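Local atomic coordinates of oxidoreductase (Methanosarcina mazei, PDB entry 3KA7), a protein that binds flavin-adenine dinucleotide and is probably an oxidoreductase of the flavin-containing amine oxidoreductase family. Residues D242-N247 against S392-V397; Q217-I222 against A254-E259; S81-V86 against D103-D108. One frame throughout, in Å; residues are numbered along the deposited sequence.

Contact 1: residues D242-N247 against S392-V397; sequences DLVISN and SGLYVV. With FAD (flavin-adenine dinucleotide), chain B.
V244 is bonded through N to G393 O, at 2.8 Å, and through O to Y395 N where two parallel strands, 243-246 and 394-396, run side by side at one end of the five-stranded sheet of the Rossmann-type FAD-binding fold. V244 is thus held through both its N-H and its C=O by the one neighbouring strand. Two residues further on, S246 N reaches Y395 O at 2.7 Å and S246 O receives V397 N.

The packing is tight on both faces in the middle. Over one of them CG1 of V244 presses on CD1 of L394 at 3.6 Å. On the other, I245 points its two branches in different directions: CG2 meets CG2 of V397 at 3.7 Å, while CD1 approaches CB of Y395; helices 10-21 and 408-421 cover this side. S246 OG is hydrogen-bonded to T253 OG1. N247, just past the strand, lies beside the FAD diphosphate and belongs to the FAD pocket.

At the D242 end the contact opens to solvent. D242 is exposed, its OD2 bonded to the backbone N of K2. L243 and Y395 are only partly covered. The leucine has CG anti to its N (chi1 -179°), which brings CD1 to Y395, the two side chains crossing at about a right angle. There CD1 lies at the ring's edge, near its plane, 3.7 Å from Y395 CD2.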
loop_
_atom_site.group_PDB
_atom_site.type_symbol
_atom_site.label_atom_id
_atom_site.label_comp_id
_atom_site.label_asym_id
_atom_site.label_seq_id
_atom_site.Cartn_x
_atom_site.Cartn_y
_atom_site.Cartn_z
ATOM N N ASP A 242 -13.665 23.165 -12.795
ATOM C CA ASP A 242 -14.884 23.054 -12.025
ATOM C C ASP A 242 -14.692 22.029 -10.917
ATOM O O ASP A 242 -15.395 22.033 -9.904
ATOM C CB ASP A 242 -16.003 22.590 -12.955
ATOM C CG ASP A 242 -16.253 23.572 -14.089
ATOM O OD1 ASP A 242 -16.609 24.729 -13.777
ATOM O OD2 ASP A 242 -16.084 23.191 -15.280
ATOM N N LEU A 243 -13.751 21.123 -11.145
ATOM C CA LEU A 243 -13.433 20.067 -10.191
ATOM C C LEU A 243 -11.919 19.903 -10.109
ATOM O O LEU A 243 -11.240 19.814 -11.133
ATOM C CB LEU A 243 -14.060 18.752 -10.646
ATOM C CG LEU A 243 -13.867 17.508 -9.778
ATOM C CD1 LEU A 243 -14.522 17.670 -8.408
ATOM C CD2 LEU A 243 -14.436 16.308 -10.502
ATOM N N VAL A 244 -11.403 19.879 -8.885
ATOM C CA VAL A 244 -9.985 19.638 -8.657
ATOM C C VAL A 244 -9.833 18.374 -7.817
ATOM O O VAL A 244 -10.358 18.292 -6.706
ATOM C CB VAL A 244 -9.296 20.837 -7.939
ATOM C CG1 VAL A 244 -7.854 20.498 -7.628
ATOM C CG2 VAL A 244 -9.367 22.106 -8.800
ATOM N N ILE A 245 -9.147 17.382 -8.366
ATOM C CA ILE A 245 -8.842 16.170 -7.618
ATOM C C ILE A 245 -7.362 16.205 -7.213
ATOM O O ILE A 245 -6.470 16.210 -8.066
ATOM C CB ILE A 245 -9.097 14.905 -8.452
ATOM C CG1 ILE A 245 -10.549 14.856 -8.966
ATOM C CG2 ILE A 245 -8.678 13.641 -7.666
ATOM C CD1 ILE A 245 -11.625 14.989 -7.900
ATOM N N SER A 246 -7.097 16.238 -5.913
ATOM C CA SER A 246 -5.705 16.289 -5.471
ATOM C C SER A 246 -5.250 14.917 -5.027
ATOM O O SER A 246 -5.847 14.340 -4.125
ATOM C CB SER A 246 -5.508 17.281 -4.327
ATOM O OG SER A 246 -4.170 17.157 -3.849
ATOM N N ASN A 247 -4.192 14.403 -5.648
ATOM C CA ASN A 247 -3.629 13.099 -5.300
ATOM C C ASN A 247 -2.414 13.244 -4.366
ATOM O O ASN A 247 -1.556 12.347 -4.288
ATOM C CB ASN A 247 -3.226 12.387 -6.586
ATOM C CG ASN A 247 -2.946 10.911 -6.395
ATOM O OD1 ASN A 247 -3.395 10.247 -5.436
ATOM N ND2 ASN A 247 -2.229 10.371 -7.341
ATOM N N SER A 392 -15.806 23.280 -1.769
ATOM C CA SER A 392 -16.566 22.522 -2.751
ATOM C C SER A 392 -15.770 22.320 -4.026
ATOM O O SER A 392 -15.030 23.203 -4.453
ATOM C CB SER A 392 -17.912 23.197 -3.045
ATOM O OG SER A 392 -18.813 22.827 -2.030
ATOM N N GLY A 393 -15.913 21.140 -4.623
ATOM C CA GLY A 393 -15.233 20.827 -5.871
ATOM C C GLY A 393 -13.770 20.440 -5.712
ATOM O O GLY A 393 -13.079 20.227 -6.702
ATOM N N LEU A 394 -13.299 20.359 -4.468
ATOM C CA LEU A 394 -11.938 19.888 -4.192
ATOM C C LEU A 394 -11.972 18.615 -3.364
ATOM O O LEU A 394 -12.478 18.621 -2.235
ATOM C CB LEU A 394 -11.138 20.969 -3.450
ATOM C CG LEU A 394 -9.745 20.539 -2.971
ATOM C CD1 LEU A 394 -8.859 20.170 -4.145
ATOM C CD2 LEU A 394 -9.122 21.646 -2.145
ATOM N N TYR A 395 -11.445 17.530 -3.933
ATOM C CA TYR A 395 -11.359 16.233 -3.253
ATOM C C TYR A 395 -9.920 15.715 -3.192
ATOM O O TYR A 395 -9.094 16.053 -4.035
ATOM C CB TYR A 395 -12.228 15.199 -3.967
ATOM C CG TYR A 395 -13.715 15.529 -3.937
ATOM C CD1 TYR A 395 -14.524 15.068 -2.907
ATOM C CD2 TYR A 395 -14.294 16.308 -4.931
ATOM C CE1 TYR A 395 -15.887 15.370 -2.867
ATOM C CE2 TYR A 395 -15.653 16.623 -4.900
ATOM C CZ TYR A 395 -16.441 16.142 -3.865
ATOM O OH TYR A 395 -17.795 16.442 -3.818
ATOM N N VAL A 396 -9.643 14.890 -2.192
ATOM C CA VAL A 396 -8.322 14.274 -2.034
ATOM C C VAL A 396 -8.427 12.768 -2.210
ATOM O O VAL A 396 -9.274 12.114 -1.587
ATOM C CB VAL A 396 -7.726 14.575 -0.642
ATOM C CG1 VAL A 396 -6.402 13.795 -0.441
ATOM C CG2 VAL A 396 -7.543 16.067 -0.473
ATOM N N VAL A 397 -7.570 12.220 -3.068
ATOM C CA VAL A 397 -7.495 10.778 -3.252
ATOM C C VAL A 397 -6.063 10.296 -3.055
ATOM O O VAL A 397 -5.125 11.098 -3.017
ATOM C CB VAL A 397 -7.965 10.364 -4.648
ATOM C CG1 VAL A 397 -9.425 10.808 -4.854
ATOM C CG2 VAL A 397 -7.065 10.981 -5.725
HETATM P PA FAD B . 1.357 8.839 -4.902
HETATM O O1A FAD B . 1.642 9.476 -3.567
HETATM O O2A FAD B . 2.146 7.596 -5.239
HETATM O O5B FAD B . 1.585 9.924 -6.062
HETATM C C5B FAD B . 1.486 11.311 -5.763
HETATM C C4B FAD B . 2.017 12.007 -7.020
HETATM O O4B FAD B . 1.894 13.412 -6.922
HETATM C C3B FAD B . 3.500 11.692 -7.232
HETATM O O3B FAD B . 3.709 11.150 -8.527
HETATM C C2B FAD B . 4.187 13.050 -7.073
HETATM O O2B FAD B . 5.333 13.193 -7.891
HETATM C C1B FAD B . 3.073 14.023 -7.439
HETATM N N9A FAD B . 3.181 15.353 -6.826
HETATM C C8A FAD B . 3.523 15.700 -5.535
HETATM N N7A FAD B . 3.420 17.055 -5.419
HETATM C C5A FAD B . 3.018 17.548 -6.622
HETATM C C6A FAD B . 2.778 18.835 -7.081
HETATM N N6A FAD B . 2.816 19.863 -6.238
HETATM N N1A FAD B . 2.374 19.018 -8.388
HETATM C C2A FAD B . 2.217 17.947 -9.243
HETATM N N3A FAD B . 2.462 16.668 -8.789
HETATM C C4A FAD B . 2.859 16.492 -7.502
HETATM N N1 FAD B . 0.675 -0.997 -2.126
HETATM C C2 FAD B . 0.110 -2.179 -2.572
HETATM O O2 FAD B . -1.087 -2.208 -2.889
HETATM N N3 FAD B . 0.889 -3.324 -2.632
HETATM C C4 FAD B . 2.220 -3.297 -2.250
HETATM O O4 FAD B . 2.918 -4.309 -2.301
HETATM C C4X FAD B . 2.786 -2.114 -1.797
HETATM N N5 FAD B . 4.113 -2.084 -1.394
HETATM C C5X FAD B . 4.666 -0.891 -0.959
HETATM C C6 FAD B . 6.003 -0.841 -0.566
HETATM C C7 FAD B . 6.567 0.359 -0.148
HETATM C C7M FAD B . 8.015 0.382 0.274
HETATM C C8 FAD B . 5.781 1.503 -0.120
HETATM C C8M FAD B . 6.349 2.816 0.333
HETATM C C9 FAD B . 4.442 1.456 -0.501
HETATM C C9A FAD B . 3.882 0.256 -0.929
HETATM N N10 FAD B . 2.547 0.207 -1.310
HETATM C C10 FAD B . 2.001 -0.968 -1.748
HETATM C "C1'" FAD B . 1.660 1.402 -1.196
HETATM C "C2'" FAD B . 1.528 2.053 -2.578
HETATM O "O2'" FAD B . 2.816 2.153 -3.180
HETATM C "C3'" FAD B . 0.900 3.434 -2.418
HETATM O "O3'" FAD B . -0.227 3.338 -1.556
HETATM C "C4'" FAD B . 0.435 4.098 -3.712
HETATM O "O4'" FAD B . 1.423 4.050 -4.721
HETATM C "C5'" FAD B . 0.166 5.562 -3.379
HETATM O "O5'" FAD B . -0.542 6.113 -4.462
HETATM P P FAD B . -1.202 7.551 -4.336
HETATM O O1P FAD B . -2.495 7.562 -5.114
HETATM O O2P FAD B . -1.320 8.004 -2.895
HETATM O O3P FAD B . -0.220 8.571 -5.100
#

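Contact 2: residues Q217-I222 against A254-E259. With FAD (flavin-adenine dinucleotide), chain B.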
loop_
_atom_site.group_PDB
_atom_site.type_symbol
_atom_site.label_atom_id
_atom_site.label_comp_id
_atom_site.label_asym_id
_atom_site.label_seq_id
_atom_site.Cartn_x
_atom_site.Cartn_y
_atom_site.Cartn_z
ATOM N N GLN A 217 5.572 19.118 -14.459
ATOM C CA GLN A 217 4.814 20.301 -14.098
ATOM C C GLN A 217 4.376 20.267 -12.644
ATOM O O GLN A 217 3.552 19.444 -12.246
ATOM C CB GLN A 217 3.592 20.468 -15.004
ATOM C CG GLN A 217 3.936 20.697 -16.463
ATOM C CD GLN A 217 2.881 21.510 -17.167
ATOM O OE1 GLN A 217 2.134 22.252 -16.536
ATOM N NE2 GLN A 217 2.809 21.374 -18.484
ATOM N N GLU A 218 4.909 21.184 -11.854
ATOM C CA GLU A 218 4.546 21.248 -10.451
ATOM C C GLU A 218 3.391 22.205 -10.197
ATOM O O GLU A 218 3.431 23.381 -10.593
ATOM C CB GLU A 218 5.747 21.650 -9.605
ATOM C CG GLU A 218 5.425 21.758 -8.117
ATOM C CD GLU A 218 6.672 21.907 -7.265
ATOM O OE1 GLU A 218 7.348 22.956 -7.348
ATOM O OE2 GLU A 218 6.982 20.962 -6.513
ATOM N N VAL A 219 2.358 21.696 -9.537
ATOM C CA VAL A 219 1.238 22.522 -9.120
ATOM C C VAL A 219 1.668 23.304 -7.879
ATOM O O VAL A 219 2.149 22.718 -6.912
ATOM C CB VAL A 219 -0.018 21.663 -8.853
ATOM C CG1 VAL A 219 -1.150 22.505 -8.272
ATOM C CG2 VAL A 219 -0.468 20.960 -10.142
ATOM N N SER A 220 1.527 24.627 -7.923
ATOM C CA SER A 220 1.980 25.484 -6.819
ATOM C C SER A 220 0.839 26.086 -6.005
ATOM O O SER A 220 1.051 26.597 -4.908
ATOM C CB SER A 220 2.873 26.606 -7.355
ATOM O OG SER A 220 2.216 27.318 -8.388
ATOM N N LYS A 221 -0.378 26.029 -6.532
ATOM C CA LYS A 221 -1.500 26.615 -5.837
ATOM C C LYS A 221 -2.826 26.052 -6.326
ATOM O O LYS A 221 -2.985 25.746 -7.511
ATOM C CB LYS A 221 -1.474 28.148 -6.002
ATOM C CG LYS A 221 -2.613 28.864 -5.306
ATOM C CD LYS A 221 -2.499 30.390 -5.447
ATOM C CE LYS A 221 -3.760 31.063 -4.926
ATOM N NZ LYS A 221 -3.629 32.543 -4.792
ATOM N N ILE A 222 -3.767 25.902 -5.403
ATOM C CA ILE A 222 -5.148 25.612 -5.767
ATOM C C ILE A 222 -5.940 26.912 -5.649
ATOM O O ILE A 222 -5.976 27.534 -4.580
ATOM C CB ILE A 222 -5.765 24.513 -4.867
ATOM C CG1 ILE A 222 -5.037 23.182 -5.083
ATOM C CG2 ILE A 222 -7.258 24.363 -5.141
ATOM C CD1 ILE A 222 -5.420 22.078 -4.066
ATOM N N ALA A 254 -3.528 20.916 1.760
ATOM C CA ALA A 254 -3.757 22.061 2.623
ATOM C C ALA A 254 -2.743 23.161 2.334
ATOM O O ALA A 254 -3.108 24.340 2.258
ATOM C CB ALA A 254 -3.699 21.644 4.074
ATOM N N VAL A 255 -1.480 22.783 2.156
ATOM C CA VAL A 255 -0.439 23.767 1.840
ATOM C C VAL A 255 -0.761 24.505 0.537
ATOM O O VAL A 255 -0.568 25.721 0.431
ATOM C CB VAL A 255 0.965 23.113 1.780
ATOM C CG1 VAL A 255 2.033 24.134 1.351
ATOM C CG2 VAL A 255 1.318 22.503 3.149
ATOM N N LEU A 256 -1.279 23.775 -0.447
ATOM C CA LEU A 256 -1.656 24.373 -1.737
ATOM C C LEU A 256 -2.856 25.327 -1.617
ATOM O O LEU A 256 -3.062 26.175 -2.486
ATOM C CB LEU A 256 -1.971 23.281 -2.774
ATOM C CG LEU A 256 -0.835 22.433 -3.344
ATOM C CD1 LEU A 256 -1.358 21.411 -4.376
ATOM C CD2 LEU A 256 0.226 23.291 -3.980
ATOM N N CYS A 257 -3.638 25.175 -0.547
ATOM C CA CYS A 257 -4.837 25.982 -0.301
ATOM C C CYS A 257 -4.579 27.031 0.769
ATOM O O CYS A 257 -5.518 27.614 1.327
ATOM C CB CYS A 257 -5.977 25.093 0.209
ATOM S SG CYS A 257 -6.652 23.926 -0.976
ATOM N N SER A 258 -3.309 27.251 1.086
ATOM C CA SER A 258 -2.964 28.004 2.288
ATOM C C SER A 258 -3.590 29.395 2.350
ATOM O O SER A 258 -3.981 29.852 3.422
ATOM C CB SER A 258 -1.441 28.063 2.475
ATOM O OG SER A 258 -0.798 28.609 1.354
ATOM N N GLU A 259 -3.689 30.053 1.200
ATOM C CA GLU A 259 -4.230 31.418 1.132
ATOM C C GLU A 259 -5.734 31.492 1.380
ATOM O O GLU A 259 -6.274 32.563 1.697
ATOM C CB GLU A 259 -3.907 32.036 -0.222
ATOM C CG GLU A 259 -2.516 32.600 -0.321
ATOM C CD GLU A 259 -2.211 33.121 -1.710
ATOM O OE1 GLU A 259 -2.024 32.304 -2.634
ATOM O OE2 GLU A 259 -2.156 34.352 -1.877
HETATM P PA FAD B . 1.357 8.839 -4.902
HETATM O O1A FAD B . 1.642 9.476 -3.567
HETATM O O2A FAD B . 2.146 7.596 -5.239
HETATM O O5B FAD B . 1.585 9.924 -6.062
HETATM C C5B FAD B . 1.486 11.311 -5.763
HETATM C C4B FAD B . 2.017 12.007 -7.020
HETATM O O4B FAD B . 1.894 13.412 -6.922
HETATM C C3B FAD B . 3.500 11.692 -7.232
HETATM O O3B FAD B . 3.709 11.150 -8.527
HETATM C C2B FAD B . 4.187 13.050 -7.073
HETATM O O2B FAD B . 5.333 13.193 -7.891
HETATM C C1B FAD B . 3.073 14.023 -7.439
HETATM N N9A FAD B . 3.181 15.353 -6.826
HETATM C C8A FAD B . 3.523 15.700 -5.535
HETATM N N7A FAD B . 3.420 17.055 -5.419
HETATM C C5A FAD B . 3.018 17.548 -6.622
HETATM C C6A FAD B . 2.778 18.835 -7.081
HETATM N N6A FAD B . 2.816 19.863 -6.238
HETATM N N1A FAD B . 2.374 19.018 -8.388
HETATM C C2A FAD B . 2.217 17.947 -9.243
HETATM N N3A FAD B . 2.462 16.668 -8.789
HETATM C C4A FAD B . 2.859 16.492 -7.502
HETATM N N1 FAD B . 0.675 -0.997 -2.126
HETATM C C2 FAD B . 0.110 -2.179 -2.572
HETATM O O2 FAD B . -1.087 -2.208 -2.889
HETATM N N3 FAD B . 0.889 -3.324 -2.632
HETATM C C4 FAD B . 2.220 -3.297 -2.250
HETATM O O4 FAD B . 2.918 -4.309 -2.301
HETATM C C4X FAD B . 2.786 -2.114 -1.797
HETATM N N5 FAD B . 4.113 -2.084 -1.394
HETATM C C5X FAD B . 4.666 -0.891 -0.959
HETATM C C6 FAD B . 6.003 -0.841 -0.566
HETATM C C7 FAD B . 6.567 0.359 -0.148
HETATM C C7M FAD B . 8.015 0.382 0.274
HETATM C C8 FAD B . 5.781 1.503 -0.120
HETATM C C8M FAD B . 6.349 2.816 0.333
HETATM C C9 FAD B . 4.442 1.456 -0.501
HETATM C C9A FAD B . 3.882 0.256 -0.929
HETATM N N10 FAD B . 2.547 0.207 -1.310
HETATM C C10 FAD B . 2.001 -0.968 -1.748
HETATM C "C1'" FAD B . 1.660 1.402 -1.196
HETATM C "C2'" FAD B . 1.528 2.053 -2.578
HETATM O "O2'" FAD B . 2.816 2.153 -3.180
HETATM C "C3'" FAD B . 0.900 3.434 -2.418
HETATM O "O3'" FAD B . -0.227 3.338 -1.556
HETATM C "C4'" FAD B . 0.435 4.098 -3.712
HETATM O "O4'" FAD B . 1.423 4.050 -4.721
HETATM C "C5'" FAD B . 0.166 5.562 -3.379
HETATM O "O5'" FAD B . -0.542 6.113 -4.462
HETATM P P FAD B . -1.202 7.551 -4.336
HETATM O O1P FAD B . -2.495 7.562 -5.114
HETATM O O2P FAD B . -1.320 8.004 -2.895
HETATM O O3P FAD B . -0.220 8.571 -5.100
#
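K221 NZ donates to E259 OE1 at 2.7 Å, a salt bridge on the outer side of the contact between strand 219-225 and helix 250-256 with the residues after it. The lysine is fully extended, CG anti to the backbone N (chi1 -180°), and its ammonium meets the oxygen from above the carboxylate plane, the two side chains crossing at about a right angle.

Further in, I222 N points straight at L256 O, 3.0 Å away with 179° at the hydrogen, yet it sits above the carbonyl plane, 43° out of it. L256 is the main apolar piece: CD2 lies against the S220 backbone, 3.5 Å from S220 C, CD1 faces V219 CG1, and CB packs on I222 CG1 at 3.8 Å. I222 CD1 also touches C257 SG. The side chains of V219, I222 and L256 all touch I6 of strand 2-6.

While its side chain packs against L256, V219 binds the adenine of FAD through its backbone: V219 N donates to FAD N1A at 2.9 Å, and FAD N6A donates to V219 O at 3.0 Å. One residue's N-H and C=O binding N1A and N6A is a familiar way of recognising adenine, here at the adenine end of the FAD site of a Rossmann-type flavoprotein.

Contact 3: residues S81-V86 against D103-D108; sequences SEMTTV and DISFND
M83, a selenomethionine here, lays its side chain across S105 and the 3-10 segment that starts at F106. CB stands 4.1 Å from S105 OG. CG, anti to the backbone N (chi1 -180°), comes closer to that hydroxyl oxygen. The chain then bends, and SE settles 3.9 Å from F106 CB, the two side chains crossing at about a right angle. CE ends beside N107, in a position that is doubtful because it crowds OD1 of that residue.

Next along the chain, T84 O accepts from F106 N at 2.7 Å, and CG2 of T84 runs alongside the F106 side chain. Here strand 85-89 begins and strand 101-105 ends, the open end of the beta hairpin they form at the edge of the mixed sheet. V86 and I104 form an antiparallel hydrogen-bonded pair, with V86 N to I104 O at 2.8 Å and I104 N to V86 O at 2.9 Å; V86 CB rests on I104 CG1, and both side chains touch W150 of helix 149-163. T85 and S105 are the non-hydrogen-bonded pair beside them, their side chains diverging. A water bridges the strands, donating to D103 OD2 at 2.7 Å and also bonded to T85 OG1, which has H295 as a further partner. D103 OD1 makes a salt bridge with R87.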
loop_
_atom_site.group_PDB
_atom_site.type_symbol
_atom_site.label_atom_id
_atom_site.label_comp_id
_atom_site.label_asym_id
_atom_site.label_seq_id
_atom_site.Cartn_x
_atom_site.Cartn_y
_atom_site.Cartn_z
ATOM N N SER A 81 -1.975 -15.004 -6.940
ATOM C CA SER A 81 -0.807 -15.606 -6.303
ATOM C C SER A 81 -1.143 -16.965 -5.684
ATOM O O SER A 81 -2.287 -17.230 -5.314
ATOM C CB SER A 81 -0.287 -14.709 -5.177
ATOM O OG SER A 81 0.232 -13.478 -5.643
ATOM N N GLU A 82 -0.122 -17.799 -5.552
ATOM C CA GLU A 82 -0.196 -18.977 -4.723
ATOM C C GLU A 82 -0.352 -18.542 -3.276
ATOM O O GLU A 82 -0.019 -17.398 -2.938
ATOM C CB GLU A 82 1.061 -19.812 -4.917
ATOM C CG GLU A 82 1.143 -20.363 -6.338
ATOM C CD GLU A 82 -0.165 -21.008 -6.792
ATOM O OE1 GLU A 82 -0.575 -22.033 -6.196
ATOM O OE2 GLU A 82 -0.787 -20.491 -7.751
HETATM N N MSE A 83 -0.887 -19.426 -2.438
HETATM C CA MSE A 83 -1.123 -19.103 -1.025
HETATM C C MSE A 83 0.173 -18.666 -0.352
HETATM O O MSE A 83 1.250 -19.246 -0.550
HETATM C CB MSE A 83 -1.766 -20.287 -0.255
HETATM C CG MSE A 83 -2.069 -20.038 1.261
HETATM SE SE MSE A 83 -3.098 -18.404 1.547
HETATM C CE MSE A 83 -4.762 -18.926 0.639
ATOM N N THR A 84 0.049 -17.620 0.442
ATOM C CA THR A 84 1.153 -17.117 1.218
ATOM C C THR A 84 1.613 -18.157 2.230
ATOM O O THR A 84 0.811 -18.931 2.767
ATOM C CB THR A 84 0.735 -15.811 1.912
ATOM O OG1 THR A 84 0.777 -14.739 0.951
ATOM C CG2 THR A 84 1.653 -15.499 3.095
ATOM N N THR A 85 2.914 -18.170 2.492
ATOM C CA THR A 85 3.474 -19.054 3.494
ATOM C C THR A 85 4.145 -18.259 4.601
ATOM O O THR A 85 4.315 -17.036 4.491
ATOM C CB THR A 85 4.462 -20.046 2.869
ATOM O OG1 THR A 85 5.534 -19.325 2.242
ATOM C CG2 THR A 85 3.741 -20.885 1.806
ATOM N N VAL A 86 4.505 -18.960 5.672
ATOM C CA VAL A 86 5.036 -18.331 6.866
ATOM C C VAL A 86 6.199 -19.150 7.382
ATOM O O VAL A 86 6.064 -20.356 7.625
ATOM C CB VAL A 86 3.969 -18.252 7.978
ATOM C CG1 VAL A 86 4.466 -17.383 9.142
ATOM C CG2 VAL A 86 2.650 -17.701 7.427
ATOM N N ASP A 103 8.287 -24.038 6.938
ATOM C CA ASP A 103 7.268 -23.142 6.386
ATOM C C ASP A 103 5.874 -23.759 6.492
ATOM O O ASP A 103 5.701 -24.954 6.218
ATOM C CB ASP A 103 7.574 -22.828 4.912
ATOM C CG ASP A 103 8.811 -21.961 4.726
ATOM O OD1 ASP A 103 9.295 -21.341 5.694
ATOM O OD2 ASP A 103 9.310 -21.886 3.581
ATOM N N ILE A 104 4.888 -22.953 6.889
ATOM C CA ILE A 104 3.479 -23.358 6.896
ATOM C C ILE A 104 2.657 -22.437 5.992
ATOM O O ILE A 104 3.042 -21.301 5.747
ATOM C CB ILE A 104 2.882 -23.307 8.324
ATOM C CG1 ILE A 104 2.832 -21.862 8.824
ATOM C CG2 ILE A 104 3.709 -24.157 9.277
ATOM C CD1 ILE A 104 1.819 -21.608 9.933
ATOM N N SER A 105 1.525 -22.926 5.499
ATOM C CA SER A 105 0.592 -22.103 4.740
ATOM C C SER A 105 -0.055 -21.040 5.641
ATOM O O SER A 105 -0.291 -21.278 6.825
ATOM C CB SER A 105 -0.479 -23.001 4.112
ATOM O OG SER A 105 -1.373 -22.240 3.322
ATOM N N PHE A 106 -0.334 -19.866 5.082
ATOM C CA PHE A 106 -0.938 -18.771 5.845
ATOM C C PHE A 106 -2.212 -19.223 6.548
ATOM O O PHE A 106 -2.405 -18.958 7.730
ATOM C CB PHE A 106 -1.225 -17.589 4.914
ATOM C CG PHE A 106 -1.851 -16.396 5.591
ATOM C CD1 PHE A 106 -1.061 -15.433 6.210
ATOM C CD2 PHE A 106 -3.228 -16.215 5.568
ATOM C CE1 PHE A 106 -1.629 -14.321 6.816
ATOM C CE2 PHE A 106 -3.807 -15.096 6.173
ATOM C CZ PHE A 106 -3.007 -14.150 6.789
ATOM N N ASN A 107 -3.084 -19.911 5.821
ATOM C CA ASN A 107 -4.346 -20.360 6.416
ATOM C C ASN A 107 -4.210 -21.438 7.490
ATOM O O ASN A 107 -5.179 -21.719 8.212
ATOM C CB ASN A 107 -5.334 -20.793 5.334
ATOM C CG ASN A 107 -5.824 -19.629 4.502
ATOM O OD1 ASN A 107 -5.651 -19.607 3.282
ATOM N ND2 ASN A 107 -6.431 -18.639 5.159
ATOM N N ASP A 108 -3.019 -22.029 7.603
ATOM C CA ASP A 108 -2.735 -23.034 8.631
ATOM C C ASP A 108 -2.069 -22.433 9.869
ATOM O O ASP A 108 -1.451 -23.156 10.650
ATOM C CB ASP A 108 -1.844 -24.152 8.076
ATOM C CG ASP A 108 -2.571 -25.056 7.100
ATOM O OD1 ASP A 108 -3.826 -25.001 7.031
ATOM O OD2 ASP A 108 -1.882 -25.843 6.410
HETATM O O HOH W 1 7.449 -21.251 1.706
#

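Contacts 1 and 2 share the nucleotide-binding end of the chain, their centres 12 Å apart. Strand 243-246 is followed by helix 250-256, and L394 of contact 1 packs on both I222 and C257 of contact 2. Contact 1 is the buried one, a parallel pairing at the edge of the five-stranded sheet. Contact 2 is partly buried, with a single backbone bond across it, an apolar filling and a charged pair on the outside. Both reach FAD, contact 1 at the diphosphate through N247 and contact 2 at the adenine. Contact 3 lies at the surface beyond the chain's centre, its centre about 40 Å from that of contact 1, in another sheet; its antiparallel pairing of backbone bonds is supplemented by a water bridge.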